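Local coordinates for protein kojibiose phosphorylase (Gut metagenome, PDB 6W0P) that belongs to glycoside hydrolase family 65 and, like its relatives, probably pairs an N-terminal beta-sandwich domain with a helical catalytic barrel and a small C-terminal beta domain, at residues R7-E12 and L651-Y656; G199-T204 and Q261-Q266; Y376-E381 and A394-A399; T489-K494 and M598-Q603. One frame throughout, in Å; residues are numbered along the deposited sequence.

How the contacts relate
Starting at the N terminus, contact 1 opens almost at once and does not close until 651-656, so its loop of 638 residues holds the other three contacts. These follow one another in series, and none cross. Contact 2 comes first, fastening the start of helix 263-277 to strand 197-204 of the large antiparallel beta-sheet, which strand 10-11 of contact 1 also joins. Contact 3 closes a short loop of 12 residues around helix 379-388, and contact 4 brings helix 487-504 to the turn before helix 603-613. Contacts 3 and 4, their centres 24 Å apart, both lie within the central catalytic domain, whereas contact 1 ties that domain to the N-terminal segment.

Contact 1. Residues R7-E12 and L651-Y656; sequences RYLETE and LDLDDY
In Arg7 the CG atom lies anti to the backbone N (chi1 171°), and bends at chi2 and chi3 fold the chain back so that NE and NH2 face the carboxylate of Asp654. That carboxylate is presented by CG lying anti to its own carbonyl carbon (chi1 -52°). The result is a side-on, two-nitrogen salt bridge: Arg7 NE gives its hydrogen to Asp654 OD1 at 2.9 Å, and Arg7 NH2 reaches Asp654 OD2, also at 2.9 Å. The grip is not perfectly flat, for the two planes are turned 28° apart. OD1 is met from above the carboxylate plane, and OD2 on its syn side but also tilted out of the plane. Asp654 has a second cationic partner, Arg650, at OD2, so two arginines share the carboxylate.

A water extends this polar network to the backbone. It accepts from Leu9 N at 3.2 Å and donates to both Leu653 O and Asp654 OD1, at 2.8 Å each, so OD1 receives a hydrogen from the water as well as from Arg7. Beside the water the contact turns apolar: Leu9 CD1 lies 4.4 Å from Leu653 CD2, and both leucines also rest on Ile32 of helix 26-32. Leu9 CG in turn covers one face of the neighbouring Tyr8 ring, whose hydroxyl is bonded to Ser29.

Asp654 belongs to a type I beta turn from Asp652 to Asp655, and the contact joins the N-terminal segment, at edge strand 10-11 of the large sheet, to a loop of the catalytic domain, the two-domain packing expected of a family 65 enzyme.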
loop_
_atom_site.group_PDB
_atom_site.type_symbol
_atom_site.label_atom_id
_atom_site.label_comp_id
_atom_site.label_asym_id
_atom_site.label_seq_id
_atom_site.Cartn_x
_atom_site.Cartn_y
_atom_site.Cartn_z
ATOM N N ARG A 7 33.865 -4.718 -16.468
ATOM C CA ARG A 7 35.262 -4.672 -15.983
ATOM C C ARG A 7 35.931 -3.421 -16.567
ATOM O O ARG A 7 36.292 -3.461 -17.746
ATOM C CB ARG A 7 35.976 -5.947 -16.441
ATOM C CG ARG A 7 37.477 -5.942 -16.199
ATOM C CD ARG A 7 37.790 -5.876 -14.719
ATOM N NE ARG A 7 37.161 -6.993 -14.028
ATOM C CZ ARG A 7 37.710 -8.200 -13.833
ATOM N NH1 ARG A 7 38.939 -8.471 -14.249
ATOM N NH2 ARG A 7 37.017 -9.130 -13.195
ATOM N N TYR A 8 36.083 -2.349 -15.787
ATOM C CA TYR A 8 36.784 -1.118 -16.230
ATOM C C TYR A 8 37.951 -0.789 -15.294
ATOM O O TYR A 8 38.720 0.141 -15.675
ATOM C CB TYR A 8 35.832 0.071 -16.322
ATOM C CG TYR A 8 35.422 0.712 -15.013
ATOM C CD1 TYR A 8 34.470 0.130 -14.194
ATOM C CD2 TYR A 8 35.946 1.929 -14.614
ATOM C CE1 TYR A 8 34.055 0.733 -13.015
ATOM C CE2 TYR A 8 35.548 2.544 -13.435
ATOM C CZ TYR A 8 34.601 1.941 -12.627
ATOM O OH TYR A 8 34.195 2.537 -11.460
ATOM N N LEU A 9 38.115 -1.512 -14.177
ATOM C CA LEU A 9 39.180 -1.219 -13.174
ATOM C C LEU A 9 40.343 -2.197 -13.341
ATOM O O LEU A 9 40.108 -3.364 -13.659
ATOM C CB LEU A 9 38.582 -1.245 -11.762
ATOM C CG LEU A 9 37.573 -0.124 -11.509
ATOM C CD1 LEU A 9 36.894 -0.281 -10.162
ATOM C CD2 LEU A 9 38.241 1.238 -11.581
ATOM N N GLU A 10 41.563 -1.712 -13.162
ATOM C CA GLU A 10 42.780 -2.558 -13.187
ATOM C C GLU A 10 42.715 -3.575 -12.039
ATOM O O GLU A 10 42.145 -3.277 -10.953
ATOM C CB GLU A 10 44.050 -1.718 -13.083
ATOM C CG GLU A 10 44.227 -0.733 -14.226
ATOM C CD GLU A 10 43.889 -1.255 -15.616
ATOM O OE1 GLU A 10 43.158 -0.566 -16.344
ATOM O OE2 GLU A 10 44.344 -2.364 -15.959
ATOM N N THR A 11 43.289 -4.743 -12.305
ATOM C CA THR A 11 43.424 -5.888 -11.382
ATOM C C THR A 11 44.795 -5.844 -10.715
ATOM O O THR A 11 45.779 -6.133 -11.401
ATOM C CB THR A 11 43.236 -7.201 -12.136
ATOM O OG1 THR A 11 41.918 -7.142 -12.674
ATOM C CG2 THR A 11 43.373 -8.399 -11.229
ATOM N N GLU A 12 44.824 -5.500 -9.430
ATOM C CA GLU A 12 46.020 -5.544 -8.552
ATOM C C GLU A 12 45.597 -6.116 -7.205
ATOM O O GLU A 12 44.497 -5.836 -6.734
ATOM C CB GLU A 12 46.586 -4.160 -8.260
ATOM C CG GLU A 12 47.134 -3.418 -9.455
ATOM C CD GLU A 12 47.878 -2.171 -9.017
ATOM O OE1 GLU A 12 48.337 -2.138 -7.830
ATOM O OE2 GLU A 12 47.999 -1.238 -9.851
ATOM N N LEU A 651 30.942 -8.355 -7.169
ATOM C CA LEU A 651 29.592 -7.827 -7.456
ATOM C C LEU A 651 29.661 -6.306 -7.617
ATOM O O LEU A 651 29.083 -5.801 -8.610
ATOM C CB LEU A 651 28.599 -8.237 -6.369
ATOM C CG LEU A 651 27.139 -7.945 -6.724
ATOM C CD1 LEU A 651 26.245 -9.098 -6.314
ATOM C CD2 LEU A 651 26.653 -6.662 -6.060
ATOM N N ASP A 652 30.337 -5.590 -6.704
ATOM C CA ASP A 652 30.493 -4.105 -6.800
ATOM C C ASP A 652 31.597 -3.712 -7.807
ATOM O O ASP A 652 31.344 -2.825 -8.664
ATOM C CB ASP A 652 30.704 -3.499 -5.415
ATOM C CG ASP A 652 29.422 -3.576 -4.613
ATOM O OD1 ASP A 652 28.375 -3.102 -5.134
ATOM O OD2 ASP A 652 29.452 -4.142 -3.524
ATOM N N LEU A 653 32.795 -4.302 -7.742
ATOM C CA LEU A 653 33.905 -3.835 -8.628
ATOM C C LEU A 653 33.463 -3.863 -10.098
ATOM O O LEU A 653 33.806 -2.923 -10.844
ATOM C CB LEU A 653 35.145 -4.694 -8.409
ATOM C CG LEU A 653 35.833 -4.522 -7.061
ATOM C CD1 LEU A 653 36.921 -5.541 -6.910
ATOM C CD2 LEU A 653 36.421 -3.131 -6.895
ATOM N N ASP A 654 32.764 -4.919 -10.516
ATOM C CA ASP A 654 32.344 -5.090 -11.928
ATOM C C ASP A 654 30.825 -4.866 -12.053
ATOM O O ASP A 654 30.291 -5.214 -13.141
ATOM C CB ASP A 654 32.791 -6.463 -12.463
ATOM C CG ASP A 654 34.272 -6.779 -12.275
ATOM O OD1 ASP A 654 35.106 -5.856 -12.386
ATOM O OD2 ASP A 654 34.590 -7.950 -12.014
ATOM N N ASP A 655 30.145 -4.386 -11.004
ATOM C CA ASP A 655 28.758 -3.825 -11.069
ATOM C C ASP A 655 27.773 -4.836 -11.697
ATOM O O ASP A 655 27.034 -4.445 -12.648
ATOM C CB ASP A 655 28.777 -2.500 -11.858
ATOM C CG ASP A 655 27.542 -1.601 -11.755
ATOM O OD1 ASP A 655 26.646 -1.855 -10.886
ATOM O OD2 ASP A 655 27.476 -0.615 -12.544
ATOM N N TYR A 656 27.725 -6.087 -11.216
ATOM C CA TYR A 656 26.842 -7.150 -11.774
ATOM C C TYR A 656 25.345 -6.793 -11.629
ATOM O O TYR A 656 24.551 -7.271 -12.498
ATOM C CB TYR A 656 27.138 -8.516 -11.138
ATOM C CG TYR A 656 28.336 -9.241 -11.713
ATOM C CD1 TYR A 656 29.633 -8.916 -11.341
ATOM C CD2 TYR A 656 28.174 -10.282 -12.610
ATOM C CE1 TYR A 656 30.726 -9.614 -11.839
ATOM C CE2 TYR A 656 29.252 -10.984 -13.128
ATOM C CZ TYR A 656 30.533 -10.650 -12.737
ATOM O OH TYR A 656 31.596 -11.314 -13.265
HETATM O O HOH W 1 35.825 -3.175 -12.713
#

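Contact 2. Residues G199-T204 and Q261-Q266; sequences GLTVKT and QKLSQQ
Thr201 and Leu263 meet methyl to methyl, and this is the close-packed part of the contact. Thr201 CG2 comes to 4.0 Å from Leu263 CD2 and 4.1 Å from Leu263 CD1, so that one threonine methyl lies against both branches of the leucine. It also approaches the amide oxygen of Gln266, with Thr201 CG2 at 4.0 Å from Gln266 OE1. Thr201 can turn this methyl to the helix because CG2 is anti to its backbone N, which leaves OG1 to bond with Thr212 on the adjoining strand.

The pairing lays the first turn of helix 263-277 over strand 197-204 in the large antiparallel beta-sheet of the N-terminal domain; as in other family 65 enzymes, this helical region probably leads from the sandwich toward the catalytic barrel. Gln266 reaches down to the strands with an extended chain. Its OE1 is bonded to Thr212, while Gln266 NE2 is bonded to Thr210 and also donates to Gln261 OE1 at 2.9 Å along a nearly straight line (163°). Partners at both ends of the amide fix its rotation and satisfy a buried polar group.

The outer side is much looser. Leu263 is partly exposed despite its hold on Thr201, and the next two residues of the helix, Ser264 and Gln265, turn to solvent without touching the strand. Lys203, on the same strand, lies along Asn208 and Thr210 instead of reaching the helix.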
loop_
_atom_site.group_PDB
_atom_site.type_symbol
_atom_site.label_atom_id
_atom_site.label_comp_id
_atom_site.label_asym_id
_atom_site.label_seq_id
_atom_site.Cartn_x
_atom_site.Cartn_y
_atom_site.Cartn_z
ATOM N N GLY A 199 35.914 27.128 10.832
ATOM C CA GLY A 199 34.937 26.038 10.989
ATOM C C GLY A 199 33.510 26.513 11.085
ATOM O O GLY A 199 33.270 27.718 10.980
ATOM N N LEU A 200 32.586 25.567 11.231
ATOM C CA LEU A 200 31.135 25.838 11.370
ATOM C C LEU A 200 30.534 24.862 12.378
ATOM O O LEU A 200 31.148 23.814 12.647
ATOM C CB LEU A 200 30.437 25.747 10.010
ATOM C CG LEU A 200 30.706 24.504 9.165
ATOM C CD1 LEU A 200 29.924 23.304 9.690
ATOM C CD2 LEU A 200 30.353 24.784 7.697
ATOM N N THR A 201 29.401 25.242 12.942
ATOM C CA THR A 201 28.543 24.400 13.797
ATOM C C THR A 201 27.140 24.463 13.207
ATOM O O THR A 201 26.651 25.597 12.956
ATOM C CB THR A 201 28.536 24.858 15.257
ATOM O OG1 THR A 201 29.864 24.718 15.764
ATOM C CG2 THR A 201 27.573 24.055 16.103
ATOM N N VAL A 202 26.536 23.301 12.970
ATOM C CA VAL A 202 25.199 23.199 12.332
ATOM C C VAL A 202 24.341 22.281 13.195
ATOM O O VAL A 202 24.898 21.559 14.046
ATOM C CB VAL A 202 25.297 22.699 10.879
ATOM C CG1 VAL A 202 25.822 23.778 9.957
ATOM C CG2 VAL A 202 26.147 21.441 10.759
ATOM N N LYS A 203 23.036 22.330 12.971
ATOM C CA LYS A 203 22.053 21.506 13.691
ATOM C C LYS A 203 21.054 20.960 12.672
ATOM O O LYS A 203 20.760 21.676 11.695
ATOM C CB LYS A 203 21.373 22.343 14.774
ATOM C CG LYS A 203 20.485 21.555 15.723
ATOM C CD LYS A 203 19.942 22.414 16.850
ATOM C CE LYS A 203 18.959 21.675 17.735
ATOM N NZ LYS A 203 18.804 22.340 19.055
ATOM N N THR A 204 20.578 19.734 12.904
ATOM C CA THR A 204 19.575 19.047 12.053
ATOM C C THR A 204 18.223 19.723 12.262
ATOM O O THR A 204 18.031 20.293 13.348
ATOM C CB THR A 204 19.497 17.558 12.386
ATOM O OG1 THR A 204 19.165 17.432 13.770
ATOM C CG2 THR A 204 20.799 16.840 12.098
ATOM N N GLN A 261 24.964 17.973 24.369
ATOM C CA GLN A 261 26.310 18.604 24.387
ATOM C C GLN A 261 26.157 20.130 24.243
ATOM O O GLN A 261 25.470 20.582 23.323
ATOM C CB GLN A 261 27.230 18.006 23.317
ATOM C CG GLN A 261 28.657 18.526 23.431
ATOM C CD GLN A 261 29.638 17.815 22.536
ATOM O OE1 GLN A 261 29.416 17.655 21.331
ATOM N NE2 GLN A 261 30.755 17.417 23.128
ATOM N N LYS A 262 26.772 20.891 25.142
ATOM C CA LYS A 262 26.918 22.366 25.023
ATOM C C LYS A 262 27.823 22.663 23.813
ATOM O O LYS A 262 28.918 22.077 23.734
ATOM C CB LYS A 262 27.486 22.933 26.331
ATOM C CG LYS A 262 28.022 24.353 26.241
ATOM C CD LYS A 262 26.971 25.371 25.820
ATOM C CE LYS A 262 27.548 26.633 25.207
ATOM N NZ LYS A 262 26.753 27.108 24.047
ATOM N N LEU A 263 27.404 23.556 22.916
ATOM C CA LEU A 263 28.097 23.808 21.622
ATOM C C LEU A 263 29.461 24.500 21.809
ATOM O O LEU A 263 30.331 24.318 20.925
ATOM C CB LEU A 263 27.157 24.604 20.710
ATOM C CG LEU A 263 25.918 23.843 20.235
ATOM C CD1 LEU A 263 25.075 24.695 19.291
ATOM C CD2 LEU A 263 26.302 22.540 19.556
ATOM N N SER A 264 29.681 25.223 22.914
ATOM C CA SER A 264 30.991 25.856 23.239
ATOM C C SER A 264 32.044 24.766 23.499
ATOM O O SER A 264 33.194 24.950 23.057
ATOM C CB SER A 264 30.906 26.868 24.387
ATOM O OG SER A 264 30.935 26.241 25.668
ATOM N N GLN A 265 31.658 23.675 24.168
ATOM C CA GLN A 265 32.531 22.507 24.479
ATOM C C GLN A 265 32.798 21.677 23.214
ATOM O O GLN A 265 33.921 21.132 23.099
ATOM C CB GLN A 265 31.890 21.615 25.545
ATOM C CG GLN A 265 31.703 22.286 26.907
ATOM C CD GLN A 265 30.993 21.359 27.865
ATOM O OE1 GLN A 265 30.753 20.190 27.555
ATOM N NE2 GLN A 265 30.658 21.874 29.036
ATOM N N GLN A 266 31.799 21.560 22.329
ATOM C CA GLN A 266 31.862 20.833 21.027
ATOM C C GLN A 266 32.949 21.488 20.184
ATOM O O GLN A 266 33.859 20.772 19.702
ATOM C CB GLN A 266 30.519 20.883 20.290
ATOM C CG GLN A 266 30.436 19.972 19.074
ATOM C CD GLN A 266 29.047 19.881 18.480
ATOM O OE1 GLN A 266 28.765 20.461 17.436
ATOM N NE2 GLN A 266 28.170 19.134 19.137
#

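Contact 3. Residues Y376-E381 and A394-A399; sequences YNTLEE and ACFPVA
Phe396 and Leu379 join the first turn of helix 379-388 to the segment that follows the helix, in a helical region that, by family resemblance, forms the (alpha/alpha)6 barrel of the catalytic domain. Leu379 opens the helix just after its N-cap residue Thr378, and the 394-399 segment returns along it after the helix has ended. The buried surfaces meet without any hydrogen bond between the segments.

The side chain of Phe396 shows how the return is packed. At CB the chain turns so that CG lies anti to the carbonyl carbon (chi1 -78°), sending the ring toward the helix start. Along one side of the ring, Phe396 CE1 comes to the cap residue, 4.1 Å from both Thr378 O and Thr378 OG1; the backbone oxygen stands oblique to the ring. The Thr378 hydroxyl is not left to the ring, for OG1 is bonded back to Phe374 O in the preceding helix 365-376. Along the other side, Phe396 CE2 is 4.2 Å from Leu379 CD2 and likewise 4.2 Å from Ala394 CB, a neighbour in its own segment. At the far end of the ring, Phe396 CZ touches Leu379 CD2 at 3.9 Å, again obliquely.

Leu379 therefore uses a single methyl for the whole contact. Its chi1 of -110° is close to an eclipsed position, a mild strain consistent with close fitting at this spot. Around the patch, Ala382 of the same helix lies against both Ala394 and Phe396, and Glu446 of helix 437-458 touches Leu379. The tightest approach of all joins two methyl groups, Leu379 CD2 and Ala394 CB, 3.6 Å apart.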
loop_
_atom_site.group_PDB
_atom_site.type_symbol
_atom_site.label_atom_id
_atom_site.label_comp_id
_atom_site.label_asym_id
_atom_site.label_seq_id
_atom_site.Cartn_x
_atom_site.Cartn_y
_atom_site.Cartn_z
ATOM N N TYR A 376 20.623 -3.235 21.800
ATOM C CA TYR A 376 20.309 -3.002 23.228
ATOM C C TYR A 376 19.916 -1.533 23.378
ATOM O O TYR A 376 18.925 -1.236 24.052
ATOM C CB TYR A 376 21.455 -3.363 24.178
ATOM C CG TYR A 376 21.036 -3.128 25.603
ATOM C CD1 TYR A 376 20.232 -4.037 26.271
ATOM C CD2 TYR A 376 21.295 -1.912 26.217
ATOM C CE1 TYR A 376 19.759 -3.776 27.547
ATOM C CE2 TYR A 376 20.832 -1.634 27.493
ATOM C CZ TYR A 376 20.057 -2.564 28.159
ATOM O OH TYR A 376 19.617 -2.265 29.416
ATOM N N ASN A 377 20.639 -0.636 22.713
ATOM C CA ASN A 377 20.478 0.824 22.916
ATOM C C ASN A 377 19.275 1.338 22.119
ATOM O O ASN A 377 19.003 2.542 22.234
ATOM C CB ASN A 377 21.776 1.579 22.616
ATOM C CG ASN A 377 22.856 1.319 23.643
ATOM O OD1 ASN A 377 22.583 1.303 24.843
ATOM N ND2 ASN A 377 24.084 1.124 23.193
ATOM N N THR A 378 18.607 0.484 21.331
ATOM C CA THR A 378 17.362 0.821 20.584
ATOM C C THR A 378 16.232 -0.101 21.058
ATOM O O THR A 378 15.233 -0.217 20.327
ATOM C CB THR A 378 17.551 0.737 19.059
ATOM O OG1 THR A 378 18.286 -0.447 18.726
ATOM C CG2 THR A 378 18.259 1.958 18.519
ATOM N N LEU A 379 16.371 -0.696 22.247
ATOM C CA LEU A 379 15.302 -1.502 22.898
ATOM C C LEU A 379 14.018 -0.674 23.061
ATOM O O LEU A 379 12.945 -1.228 22.827
ATOM C CB LEU A 379 15.772 -2.022 24.262
ATOM C CG LEU A 379 16.011 -3.527 24.355
ATOM C CD1 LEU A 379 16.310 -3.946 25.798
ATOM C CD2 LEU A 379 14.826 -4.319 23.818
ATOM N N GLU A 380 14.101 0.586 23.488
ATOM C CA GLU A 380 12.881 1.380 23.809
ATOM C C GLU A 380 12.069 1.581 22.518
ATOM O O GLU A 380 10.823 1.388 22.538
ATOM C CB GLU A 380 13.253 2.683 24.520
ATOM C CG GLU A 380 13.686 2.441 25.955
ATOM C CD GLU A 380 12.577 1.961 26.892
ATOM O OE1 GLU A 380 11.420 2.425 26.741
ATOM O OE2 GLU A 380 12.857 1.101 27.757
ATOM N N GLU A 381 12.751 1.900 21.419
ATOM C CA GLU A 381 12.126 2.046 20.071
ATOM C C GLU A 381 11.446 0.738 19.653
ATOM O O GLU A 381 10.347 0.806 19.068
ATOM C CB GLU A 381 13.171 2.459 19.042
ATOM C CG GLU A 381 13.636 3.891 19.225
ATOM C CD GLU A 381 14.635 4.143 20.338
ATOM O OE1 GLU A 381 15.201 3.171 20.909
ATOM O OE2 GLU A 381 14.839 5.325 20.632
ATOM N N ALA A 394 9.539 -6.391 22.676
ATOM C CA ALA A 394 10.390 -5.631 21.738
ATOM C C ALA A 394 10.291 -6.268 20.343
ATOM O O ALA A 394 10.669 -7.446 20.203
ATOM C CB ALA A 394 11.811 -5.573 22.243
ATOM N N CYS A 395 9.728 -5.523 19.387
ATOM C CA CYS A 395 9.635 -5.886 17.956
ATOM C C CYS A 395 10.674 -5.047 17.223
ATOM O O CYS A 395 10.390 -3.863 16.961
ATOM C CB CYS A 395 8.247 -5.637 17.390
ATOM S SG CYS A 395 8.134 -6.017 15.621
ATOM N N PHE A 396 11.863 -5.594 16.992
ATOM C CA PHE A 396 12.940 -4.871 16.276
ATOM C C PHE A 396 12.505 -4.681 14.825
ATOM O O PHE A 396 11.958 -5.588 14.185
ATOM C CB PHE A 396 14.276 -5.607 16.412
ATOM C CG PHE A 396 14.948 -5.396 17.737
ATOM C CD1 PHE A 396 15.710 -4.261 17.961
ATOM C CD2 PHE A 396 14.789 -6.308 18.761
ATOM C CE1 PHE A 396 16.294 -4.040 19.201
ATOM C CE2 PHE A 396 15.360 -6.078 20.001
ATOM C CZ PHE A 396 16.117 -4.949 20.218
ATOM N N PRO A 397 12.763 -3.490 14.251
ATOM C CA PRO A 397 12.233 -3.154 12.938
ATOM C C PRO A 397 12.935 -3.831 11.754
ATOM O O PRO A 397 14.086 -4.195 11.873
ATOM C CB PRO A 397 12.442 -1.631 12.904
ATOM C CG PRO A 397 13.713 -1.424 13.728
ATOM C CD PRO A 397 13.545 -2.401 14.862
ATOM N N VAL A 398 12.237 -3.893 10.617
ATOM C CA VAL A 398 12.763 -4.348 9.297
ATOM C C VAL A 398 13.907 -3.422 8.879
ATOM O O VAL A 398 15.007 -3.911 8.547
ATOM C CB VAL A 398 11.645 -4.378 8.239
ATOM C CG1 VAL A 398 12.196 -4.630 6.852
ATOM C CG2 VAL A 398 10.586 -5.408 8.587
ATOM N N ALA A 399 13.654 -2.116 8.880
ATOM C CA ALA A 399 14.634 -1.103 8.444
ATOM C C ALA A 399 14.654 0.049 9.444
ATOM O O ALA A 399 13.566 0.588 9.742
ATOM C CB ALA A 399 14.283 -0.634 7.057
#

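Contact 4. Residues T489-K494 and M598-Q603; sequences TNFMAK and MEEFSQ
Aromatic packing carries most of this small contact, through Phe491 and Phe601. The two side chains arrive from opposite directions and meet near their outer carbons, with Phe491 CZ 3.8 Å from Phe601 CZ and Phe491 CE2 4.0 Å from the same atom. Phe491 CZ comes at the edge of the Phe601 ring, near its plane, whereas Phe601 CZ stands oblique to the Phe491 ring. The rings are therefore joined over one corner rather than overlapped as a stack. In Phe491, CG anti to the backbone N (chi1 -173°) swings the ring out from helix 487-504 toward the other segment; the backbones are far apart, the nearest CA atoms, those of Phe491 and Glu600, being 12.8 Å apart. Phe593 of helix 590-596 stacks with Phe491 and also touches Phe601, so that a third ring joins the cluster.

The polar part is slighter and doubtful in detail, since Glu600 has two modelled conformers; in one, its OE1 only borders the Phe491 ring and forms a salt bridge with Lys495.

Backbone bonding gives each segment its shape. Within the helix, Lys494 N donates to Asn490 O at 2.9 Å; in the opposing segment, Phe601 N reaches back to Met598 O at 3.3 Å, closing a short 3-10 turn. Ser602 then caps helix 603-613 at its N-cap position.

The contact thus joins a helix to a connecting turn at the surface of a mainly helical catalytic domain, probably the (alpha/alpha)6 barrel expected of family 65.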
loop_
_atom_site.group_PDB
_atom_site.type_symbol
_atom_site.label_atom_id
_atom_site.label_comp_id
_atom_site.label_asym_id
_atom_site.label_seq_id
_atom_site.Cartn_x
_atom_site.Cartn_y
_atom_site.Cartn_z
ATOM N N THR A 489 9.890 -18.491 10.698
ATOM C CA THR A 489 9.322 -17.684 11.811
ATOM C C THR A 489 9.139 -18.565 13.068
ATOM O O THR A 489 9.619 -18.176 14.167
ATOM C CB THR A 489 8.027 -17.005 11.346
ATOM O OG1 THR A 489 8.299 -16.199 10.193
ATOM C CG2 THR A 489 7.375 -16.183 12.433
ATOM N N ASN A 490 8.488 -19.724 12.927
ATOM C CA ASN A 490 8.101 -20.576 14.080
ATOM C C ASN A 490 9.365 -21.216 14.662
ATOM O O ASN A 490 9.520 -21.208 15.900
ATOM C CB ASN A 490 7.053 -21.622 13.696
ATOM C CG ASN A 490 5.714 -20.993 13.385
ATOM O OD1 ASN A 490 5.634 -19.793 13.167
ATOM N ND2 ASN A 490 4.672 -21.813 13.331
ATOM N N PHE A 491 10.224 -21.733 13.787
ATOM C CA PHE A 491 11.477 -22.414 14.168
ATOM C C PHE A 491 12.331 -21.432 14.973
ATOM O O PHE A 491 12.714 -21.758 16.118
ATOM C CB PHE A 491 12.202 -22.932 12.926
ATOM C CG PHE A 491 13.416 -23.777 13.207
ATOM C CD1 PHE A 491 14.665 -23.201 13.346
ATOM C CD2 PHE A 491 13.312 -25.153 13.298
ATOM C CE1 PHE A 491 15.777 -23.985 13.602
ATOM C CE2 PHE A 491 14.432 -25.937 13.522
ATOM C CZ PHE A 491 15.666 -25.349 13.663
ATOM N N MET A 492 12.598 -20.254 14.410
ATOM C CA MET A 492 13.483 -19.258 15.067
ATOM C C MET A 492 12.860 -18.765 16.393
ATOM O O MET A 492 13.643 -18.504 17.323
ATOM C CB MET A 492 13.762 -18.080 14.132
ATOM C CG MET A 492 14.567 -18.467 12.911
ATOM S SD MET A 492 16.148 -19.227 13.332
ATOM C CE MET A 492 17.034 -17.771 13.889
ATOM N N ALA A 493 11.528 -18.599 16.466
ATOM C CA ALA A 493 10.794 -18.201 17.687
ATOM C C ALA A 493 10.971 -19.282 18.764
ATOM O O ALA A 493 11.306 -18.954 19.931
ATOM C CB ALA A 493 9.333 -17.980 17.372
ATOM N N LYS A 494 10.732 -20.539 18.396
ATOM C CA LYS A 494 10.931 -21.708 19.289
ATOM C C LYS A 494 12.389 -21.726 19.765
ATOM O O LYS A 494 12.589 -21.908 20.985
ATOM C CB LYS A 494 10.526 -22.993 18.579
ATOM C CG LYS A 494 10.532 -24.226 19.467
ATOM C CD LYS A 494 10.098 -25.519 18.787
ATOM C CE LYS A 494 10.184 -26.696 19.742
ATOM N NZ LYS A 494 9.301 -27.803 19.309
ATOM N N MET A 598 23.124 -25.320 10.906
ATOM C CA MET A 598 23.666 -26.393 10.019
ATOM C C MET A 598 24.144 -27.586 10.866
ATOM O O MET A 598 24.025 -28.735 10.396
ATOM C CB MET A 598 24.824 -25.872 9.155
ATOM C CG MET A 598 26.019 -25.342 9.953
ATOM S SD MET A 598 27.439 -24.828 8.942
ATOM C CE MET A 598 26.652 -23.722 7.767
ATOM N N GLU A 599 24.644 -27.328 12.083
ATOM C CA GLU A 599 25.216 -28.383 12.972
ATOM C C GLU A 599 24.146 -29.407 13.390
ATOM O O GLU A 599 24.533 -30.523 13.711
ATOM C CB GLU A 599 25.950 -27.787 14.183
ATOM C CG GLU A 599 25.064 -27.257 15.315
ATOM C CD GLU A 599 24.688 -25.790 15.198
ATOM O OE1 GLU A 599 24.918 -25.190 14.092
ATOM O OE2 GLU A 599 24.146 -25.239 16.191
ATOM N N GLU A 600 22.851 -29.082 13.371
ATOM C CA GLU A 600 21.760 -29.971 13.863
ATOM C C GLU A 600 21.149 -30.801 12.728
ATOM O O GLU A 600 20.311 -31.682 13.031
ATOM C CB GLU A 600 20.653 -29.140 14.506
ATOM C CG GLU A 600 21.035 -28.630 15.877
ATOM C CD GLU A 600 20.271 -27.404 16.323
ATOM O OE1 GLU A 600 19.141 -27.186 15.816
ATOM O OE2 GLU A 600 20.819 -26.673 17.173
ATOM N N PHE A 601 21.515 -30.538 11.473
ATOM C CA PHE A 601 20.831 -31.210 10.348
ATOM C C PHE A 601 21.794 -32.176 9.674
ATOM O O PHE A 601 22.936 -31.805 9.428
ATOM C CB PHE A 601 20.217 -30.193 9.395
ATOM C CG PHE A 601 19.111 -29.393 10.039
ATOM C CD1 PHE A 601 17.912 -29.997 10.396
ATOM C CD2 PHE A 601 19.282 -28.048 10.309
ATOM C CE1 PHE A 601 16.899 -29.269 11.004
ATOM C CE2 PHE A 601 18.274 -27.319 10.923
ATOM C CZ PHE A 601 17.086 -27.933 11.260
ATOM N N SER A 602 21.315 -33.384 9.388
ATOM C CA SER A 602 22.113 -34.461 8.760
ATOM C C SER A 602 22.344 -34.099 7.296
ATOM O O SER A 602 21.629 -33.181 6.782
ATOM C CB SER A 602 21.412 -35.778 8.908
ATOM O OG SER A 602 20.203 -35.811 8.169
ATOM N N GLN A 603 23.284 -34.785 6.651
ATOM C CA GLN A 603 23.518 -34.726 5.191
ATOM C C GLN A 603 22.192 -34.901 4.453
ATOM O O GLN A 603 21.975 -34.201 3.439
ATOM C CB GLN A 603 24.471 -35.831 4.731
ATOM C CG GLN A 603 25.887 -35.629 5.235
ATOM C CD GLN A 603 26.473 -34.350 4.696
ATOM O OE1 GLN A 603 26.621 -34.185 3.485
ATOM N NE2 GLN A 603 26.798 -33.431 5.595
#